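PDB 3R4V: putative uncharacterized protein from Pseudomonas phage 201phi2-1, which is of unknown function but is a phage tubulin-like protein, with guanosine-5'-diphosphate bound in the pocket of its nucleotide-binding fold. Local coordinates for residues A[122-135]-A[278-292]. Numbering follows the deposited sequence. Where two conformers were deposited one is given.
Sequences ESTDNLGNDIDTMK and MKTITDSKLEMTRQQ. With GDP (guanosine-5'-diphosphate), chain B.
Thr124, Leu127 and Ile131 project from helix 124-144 into holes on helix 274-294, joining the nucleotide-binding part of this tubulin-like fold to its C-terminal helix by knobs-into-holes packing. The two segments run roughly antiparallel, their axes 9.4 Å apart at an angle of 150°. Leu127 fills the hole formed by Ile281, Ser284, Lys285 and Met288, its CD1 resting 3.6 Å from Lys285 CA while CD2 faces Ile281 CG2. Lys285 returns the interlock: CG stands anti to the backbone N (chi1 -173°), which carries its extended aliphatic chain along Leu127 CB and over Gly128, where no side chain intervenes. Further along, Ile131 and Ile281 lie alongside one another, pointing in opposite senses, with Ile131 CG1 against Ile281 CG2; Met278 curls through its second and third torsions, which sets its SD against Met134 CB. At the start of helix 124-144, Thr124 CG2 presses tightly on Met288 CB, at 3.4 Å. The Thr124 hydroxyl accepts from Gln292 NE2, the one hydrogen bond between the segments. This end of the helix is N-capped by Ser123, whose OG accepts from Asn126 N. Asn126 reaches into the nucleotide pocket instead: OD1 accepts from Glu122 N in the carbonyl plane and from GDP O2' at 2.9 Å, while ND2 donates to GDP O3' at 3.1 Å.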
loop_
_atom_site.group_PDB
_atom_site.type_symbol
_atom_site.label_atom_id
_atom_site.label_comp_id
_atom_site.label_asym_id
_atom_site.label_seq_id
_atom_site.Cartn_x
_atom_site.Cartn_y
_atom_site.Cartn_z
ATOM N N GLU A 122 -1.498 -13.444 -9.537
ATOM C CA GLU A 122 -1.955 -14.125 -10.753
ATOM C C GLU A 122 -0.865 -14.870 -11.528
ATOM O O GLU A 122 -1.096 -15.963 -12.056
ATOM C CB GLU A 122 -2.617 -13.126 -11.712
ATOM C CG GLU A 122 -3.893 -12.475 -11.224
ATOM C CD GLU A 122 -4.518 -11.589 -12.297
ATOM O OE1 GLU A 122 -3.912 -11.463 -13.384
ATOM O OE2 GLU A 122 -5.609 -11.021 -12.059
ATOM N N SER A 123 0.313 -14.265 -11.622
ATOM C CA SER A 123 1.296 -14.668 -12.622
ATOM C C SER A 123 2.704 -14.442 -12.096
ATOM O O SER A 123 2.880 -13.775 -11.087
ATOM C CB SER A 123 1.116 -13.808 -13.869
ATOM O OG SER A 123 1.280 -12.441 -13.523
ATOM N N THR A 124 3.712 -14.970 -12.785
ATOM C CA THR A 124 5.086 -14.678 -12.363
ATOM C C THR A 124 5.414 -13.189 -12.553
ATOM O O THR A 124 6.270 -12.639 -11.853
ATOM C CB THR A 124 6.128 -15.563 -13.082
ATOM O OG1 THR A 124 5.921 -15.507 -14.499
ATOM C CG2 THR A 124 6.013 -17.015 -12.630
ATOM N N ASP A 125 4.739 -12.532 -13.498
ATOM C CA ASP A 125 4.910 -11.080 -13.656
ATOM C C ASP A 125 4.436 -10.329 -12.404
ATOM O O ASP A 125 5.142 -9.459 -11.891
ATOM C CB ASP A 125 4.159 -10.551 -14.884
ATOM C CG ASP A 125 4.871 -10.862 -16.193
ATOM O OD1 ASP A 125 4.233 -10.701 -17.252
ATOM O OD2 ASP A 125 6.055 -11.269 -16.167
ATOM N N ASN A 126 3.236 -10.655 -11.930
ATOM C CA ASN A 126 2.719 -10.071 -10.695
ATOM C C ASN A 126 3.703 -10.311 -9.548
ATOM O O ASN A 126 4.024 -9.405 -8.778
ATOM C CB ASN A 126 1.396 -10.736 -10.296
ATOM C CG ASN A 126 0.168 -10.119 -10.972
ATOM O OD1 ASN A 126 -0.943 -10.621 -10.805
ATOM N ND2 ASN A 126 0.360 -9.043 -11.719
ATOM N N LEU A 127 4.163 -11.553 -9.427
ATOM C CA LEU A 127 4.986 -11.935 -8.278
ATOM C C LEU A 127 6.330 -11.241 -8.337
ATOM O O LEU A 127 6.828 -10.787 -7.323
ATOM C CB LEU A 127 5.166 -13.453 -8.207
ATOM C CG LEU A 127 3.875 -14.214 -7.891
ATOM C CD1 LEU A 127 4.036 -15.703 -8.142
ATOM C CD2 LEU A 127 3.452 -13.956 -6.457
ATOM N N GLY A 128 6.916 -11.165 -9.529
ATOM C CA GLY A 128 8.150 -10.419 -9.713
ATOM C C GLY A 128 7.969 -8.953 -9.377
ATOM O O GLY A 128 8.812 -8.346 -8.733
ATOM N N ASN A 129 6.855 -8.380 -9.806
ATOM C CA ASN A 129 6.581 -6.992 -9.484
ATOM C C ASN A 129 6.406 -6.782 -7.984
ATOM O O ASN A 129 6.888 -5.791 -7.441
ATOM C CB ASN A 129 5.376 -6.462 -10.268
ATOM C CG ASN A 129 5.714 -6.184 -11.723
ATOM O OD1 ASN A 129 6.885 -6.055 -12.083
ATOM N ND2 ASN A 129 4.689 -6.076 -12.564
ATOM N N ASP A 130 5.734 -7.725 -7.324
ATOM C CA ASP A 130 5.510 -7.638 -5.882
ATOM C C ASP A 130 6.855 -7.540 -5.179
ATOM O O ASP A 130 7.057 -6.677 -4.326
ATOM C CB ASP A 130 4.829 -8.880 -5.330
ATOM C CG ASP A 130 3.383 -9.022 -5.755
ATOM O OD1 ASP A 130 2.713 -8.018 -6.076
ATOM O OD2 ASP A 130 2.923 -10.180 -5.740
ATOM N N ILE A 131 7.772 -8.429 -5.560
ATOM C CA ILE A 131 9.115 -8.457 -4.979
ATOM C C ILE A 131 9.863 -7.148 -5.205
ATOM O O ILE A 131 10.398 -6.556 -4.267
ATOM C CB ILE A 131 9.953 -9.589 -5.561
ATOM C CG1 ILE A 131 9.368 -10.940 -5.149
ATOM C CG2 ILE A 131 11.401 -9.458 -5.101
ATOM C CD1 ILE A 131 9.853 -12.085 -6.011
ATOM N N ASP A 132 9.910 -6.698 -6.460
ATOM C CA ASP A 132 10.644 -5.475 -6.782
ATOM C C ASP A 132 10.033 -4.254 -6.087
ATOM O O ASP A 132 10.748 -3.365 -5.672
ATOM C CB ASP A 132 10.743 -5.239 -8.291
ATOM C CG ASP A 132 11.566 -6.292 -9.001
ATOM O OD1 ASP A 132 12.375 -6.988 -8.343
ATOM O OD2 ASP A 132 11.407 -6.408 -10.233
ATOM N N THR A 133 8.714 -4.223 -5.936
ATOM C CA THR A 133 8.075 -3.084 -5.284
ATOM C C THR A 133 8.313 -3.085 -3.764
ATOM O O THR A 133 8.559 -2.021 -3.169
ATOM C CB THR A 133 6.587 -3.009 -5.639
ATOM O OG1 THR A 133 6.463 -3.040 -7.068
ATOM C CG2 THR A 133 5.991 -1.712 -5.132
ATOM N N MET A 134 8.292 -4.263 -3.148
ATOM C CA MET A 134 8.634 -4.348 -1.722
ATOM C C MET A 134 10.090 -3.896 -1.529
ATOM O O MET A 134 10.385 -3.146 -0.605
ATOM C CB MET A 134 8.433 -5.752 -1.182
ATOM C CG MET A 134 6.960 -6.138 -0.987
ATOM S SD MET A 134 6.157 -5.142 0.294
ATOM C CE MET A 134 6.931 -5.884 1.733
ATOM N N LYS A 135 10.981 -4.363 -2.404
ATOM C CA LYS A 135 12.389 -3.935 -2.356
ATOM C C LYS A 135 12.521 -2.427 -2.546
ATOM O O LYS A 135 13.308 -1.771 -1.856
ATOM C CB LYS A 135 13.212 -4.666 -3.419
ATOM C CG LYS A 135 13.550 -6.101 -3.053
ATOM C CD LYS A 135 14.313 -6.787 -4.189
ATOM C CE LYS A 135 14.707 -8.208 -3.822
ATOM N NZ LYS A 135 15.846 -8.233 -2.841
ATOM N N MET A 278 7.918 -11.797 2.141
ATOM C CA MET A 278 8.810 -11.931 0.992
ATOM C C MET A 278 9.000 -13.390 0.606
ATOM O O MET A 278 9.012 -13.737 -0.579
ATOM C CB MET A 278 10.162 -11.276 1.259
ATOM C CG MET A 278 10.065 -9.735 1.390
ATOM S SD MET A 278 9.332 -8.903 -0.037
ATOM C CE MET A 278 10.707 -8.876 -1.170
ATOM N N LYS A 279 9.149 -14.238 1.612
ATOM C CA LYS A 279 9.392 -15.660 1.393
ATOM C C LYS A 279 8.196 -16.301 0.690
ATOM O O LYS A 279 8.360 -17.106 -0.227
ATOM C CB LYS A 279 9.691 -16.360 2.724
ATOM C CG LYS A 279 9.904 -17.866 2.621
ATOM C CD LYS A 279 11.151 -18.214 1.819
ATOM C CE LYS A 279 11.390 -19.730 1.835
ATOM N NZ LYS A 279 12.491 -20.147 0.918
ATOM N N THR A 280 6.991 -15.919 1.099
ATOM C CA THR A 280 5.790 -16.503 0.518
ATOM C C THR A 280 5.711 -16.150 -0.961
ATOM O O THR A 280 5.422 -17.008 -1.799
ATOM C CB THR A 280 4.521 -16.013 1.252
ATOM O OG1 THR A 280 4.496 -16.579 2.570
ATOM C CG2 THR A 280 3.276 -16.455 0.518
ATOM N N ILE A 281 5.972 -14.884 -1.273
ATOM C CA ILE A 281 5.975 -14.405 -2.658
ATOM C C ILE A 281 7.055 -15.097 -3.485
ATOM O O ILE A 281 6.790 -15.573 -4.589
ATOM C CB ILE A 281 6.185 -12.876 -2.726
ATOM C CG1 ILE A 281 5.024 -12.150 -2.050
ATOM C CG2 ILE A 281 6.330 -12.409 -4.178
ATOM C CD1 ILE A 281 5.284 -10.670 -1.844
ATOM N N THR A 282 8.271 -15.159 -2.950
ATOM C CA THR A 282 9.356 -15.740 -3.741
ATOM C C THR A 282 9.192 -17.241 -3.937
ATOM O O THR A 282 9.528 -17.763 -5.002
ATOM C CB THR A 282 10.780 -15.410 -3.202
ATOM O OG1 THR A 282 10.903 -15.809 -1.834
ATOM C CG2 THR A 282 11.068 -13.924 -3.332
ATOM N N ASP A 283 8.666 -17.934 -2.932
ATOM C CA ASP A 283 8.430 -19.368 -3.066
ATOM C C ASP A 283 7.346 -19.608 -4.107
ATOM O O ASP A 283 7.445 -20.529 -4.923
ATOM C CB ASP A 283 7.983 -19.977 -1.746
ATOM C CG ASP A 283 9.133 -20.215 -0.776
ATOM O OD1 ASP A 283 10.317 -20.093 -1.163
ATOM O OD2 ASP A 283 8.832 -20.551 0.384
ATOM N N SER A 284 6.298 -18.788 -4.082
ATOM C CA SER A 284 5.231 -18.954 -5.070
ATOM C C SER A 284 5.782 -18.743 -6.472
ATOM O O SER A 284 5.480 -19.509 -7.389
ATOM C CB SER A 284 4.055 -18.007 -4.810
ATOM O OG SER A 284 3.428 -18.312 -3.577
ATOM N N LYS A 285 6.612 -17.717 -6.634
ATOM C CA LYS A 285 7.185 -17.427 -7.940
ATOM C C LYS A 285 8.115 -18.557 -8.383
ATOM O O LYS A 285 8.109 -18.961 -9.545
ATOM C CB LYS A 285 7.926 -16.089 -7.920
ATOM C CG LYS A 285 8.400 -15.644 -9.293
ATOM C CD LYS A 285 9.213 -14.373 -9.212
ATOM C CE LYS A 285 9.699 -13.961 -10.585
ATOM N NZ LYS A 285 11.084 -13.430 -10.509
ATOM N N LEU A 286 8.908 -19.087 -7.456
ATOM C CA LEU A 286 9.776 -20.232 -7.779
ATOM C C LEU A 286 8.973 -21.448 -8.281
ATOM O O LEU A 286 9.350 -22.115 -9.254
ATOM C CB LEU A 286 10.597 -20.636 -6.559
ATOM C CG LEU A 286 11.576 -21.787 -6.781
ATOM C CD1 LEU A 286 12.673 -21.352 -7.744
ATOM C CD2 LEU A 286 12.170 -22.250 -5.454
ATOM N N GLU A 287 7.866 -21.735 -7.604
ATOM C CA GLU A 287 7.011 -22.844 -7.997
ATOM C C GLU A 287 6.416 -22.617 -9.387
ATOM O O GLU A 287 6.416 -23.523 -10.211
ATOM C CB GLU A 287 5.914 -23.084 -6.957
ATOM C CG GLU A 287 4.878 -24.154 -7.371
ATOM C CD GLU A 287 5.502 -25.500 -7.758
ATOM O OE1 GLU A 287 6.656 -25.795 -7.362
ATOM O OE2 GLU A 287 4.825 -26.272 -8.470
ATOM N N MET A 288 5.933 -21.410 -9.653
ATOM C CA MET A 288 5.385 -21.095 -10.973
ATOM C C MET A 288 6.464 -21.179 -12.053
ATOM O O MET A 288 6.232 -21.698 -13.154
ATOM C CB MET A 288 4.769 -19.698 -10.998
ATOM C CG MET A 288 3.459 -19.545 -10.269
ATOM S SD MET A 288 2.635 -18.047 -10.864
ATOM C CE MET A 288 2.344 -18.505 -12.569
ATOM N N THR A 289 7.646 -20.651 -11.742
ATOM C CA THR A 289 8.739 -20.669 -12.707
ATOM C C THR A 289 9.244 -22.092 -12.950
ATOM O O THR A 289 9.614 -22.445 -14.068
ATOM C CB THR A 289 9.896 -19.750 -12.264
ATOM O OG1 THR A 289 9.448 -18.388 -12.282
ATOM C CG2 THR A 289 11.068 -19.897 -13.213
ATOM N N ARG A 290 9.252 -22.915 -11.908
ATOM C CA ARG A 290 9.608 -24.311 -12.084
ATOM C C ARG A 290 8.686 -24.923 -13.141
ATOM O O ARG A 290 9.140 -25.583 -14.084
ATOM C CB ARG A 290 9.497 -25.080 -10.768
ATOM C CG ARG A 290 9.936 -26.535 -10.876
ATOM C CD ARG A 290 9.653 -27.303 -9.596
ATOM N NE ARG A 290 8.222 -27.427 -9.339
ATOM C CZ ARG A 290 7.449 -28.372 -9.868
ATOM N NH1 ARG A 290 7.970 -29.274 -10.690
ATOM N NH2 ARG A 290 6.156 -28.413 -9.579
ATOM N N GLN A 291 7.389 -24.687 -12.996
ATOM C CA GLN A 291 6.430 -25.241 -13.947
ATOM C C GLN A 291 6.663 -24.735 -15.368
ATOM O O GLN A 291 6.617 -25.502 -16.322
ATOM C CB GLN A 291 5.005 -24.948 -13.491
ATOM C CG GLN A 291 4.623 -25.685 -12.215
ATOM C CD GLN A 291 3.294 -25.216 -11.651
ATOM O OE1 GLN A 291 2.499 -24.585 -12.350
ATOM N NE2 GLN A 291 3.049 -25.517 -10.377
ATOM N N GLN A 292 6.929 -23.443 -15.505
ATOM C CA GLN A 292 7.206 -22.854 -16.811
ATOM C C GLN A 292 8.457 -23.460 -17.458
ATOM O O GLN A 292 8.462 -23.766 -18.654
ATOM C CB GLN A 292 7.350 -21.330 -16.682
ATOM C CG GLN A 292 6.069 -20.610 -16.242
ATOM C CD GLN A 292 6.275 -19.113 -16.025
ATOM O OE1 GLN A 292 7.403 -18.615 -16.063
ATOM N NE2 GLN A 292 5.186 -18.396 -15.785
HETATM P PB GDP B . -1.622 -1.110 -12.502
HETATM O O1B GDP B . -2.750 -0.262 -13.044
HETATM O O2B GDP B . -1.103 -0.457 -11.248
HETATM O O3B GDP B . -0.527 -1.263 -13.552
HETATM O O3A GDP B . -2.155 -2.586 -12.195
HETATM P PA GDP B . -3.500 -2.971 -11.400
HETATM O O1A GDP B . -4.764 -2.605 -12.161
HETATM O O2A GDP B . -3.491 -2.385 -10.017
HETATM O "O5'" GDP B . -3.347 -4.542 -11.374
HETATM C "C5'" GDP B . -2.180 -5.179 -10.825
HETATM C "C4'" GDP B . -2.531 -6.571 -10.311
HETATM O "O4'" GDP B . -3.329 -6.455 -9.125
HETATM C "C3'" GDP B . -3.377 -7.378 -11.282
HETATM O "O3'" GDP B . -2.548 -8.180 -12.119
HETATM C "C2'" GDP B . -4.216 -8.245 -10.368
HETATM O "O2'" GDP B . -3.475 -9.392 -9.952
HETATM C "C1'" GDP B . -4.407 -7.406 -9.124
HETATM N N9 GDP B . -5.630 -6.577 -9.165
HETATM C C8 GDP B . -6.150 -5.916 -10.228
HETATM N N7 GDP B . -7.257 -5.218 -9.867
HETATM C C5 GDP B . -7.444 -5.406 -8.542
HETATM C C6 GDP B . -8.409 -4.951 -7.516
HETATM O O6 GDP B . -9.352 -4.193 -7.820
HETATM N N1 GDP B . -8.237 -5.384 -6.253
HETATM C C2 GDP B . -7.222 -6.205 -5.903
HETATM N N2 GDP B . -7.086 -6.606 -4.612
HETATM N N3 GDP B . -6.303 -6.653 -6.790
HETATM C C4 GDP B . -6.364 -6.290 -8.092
#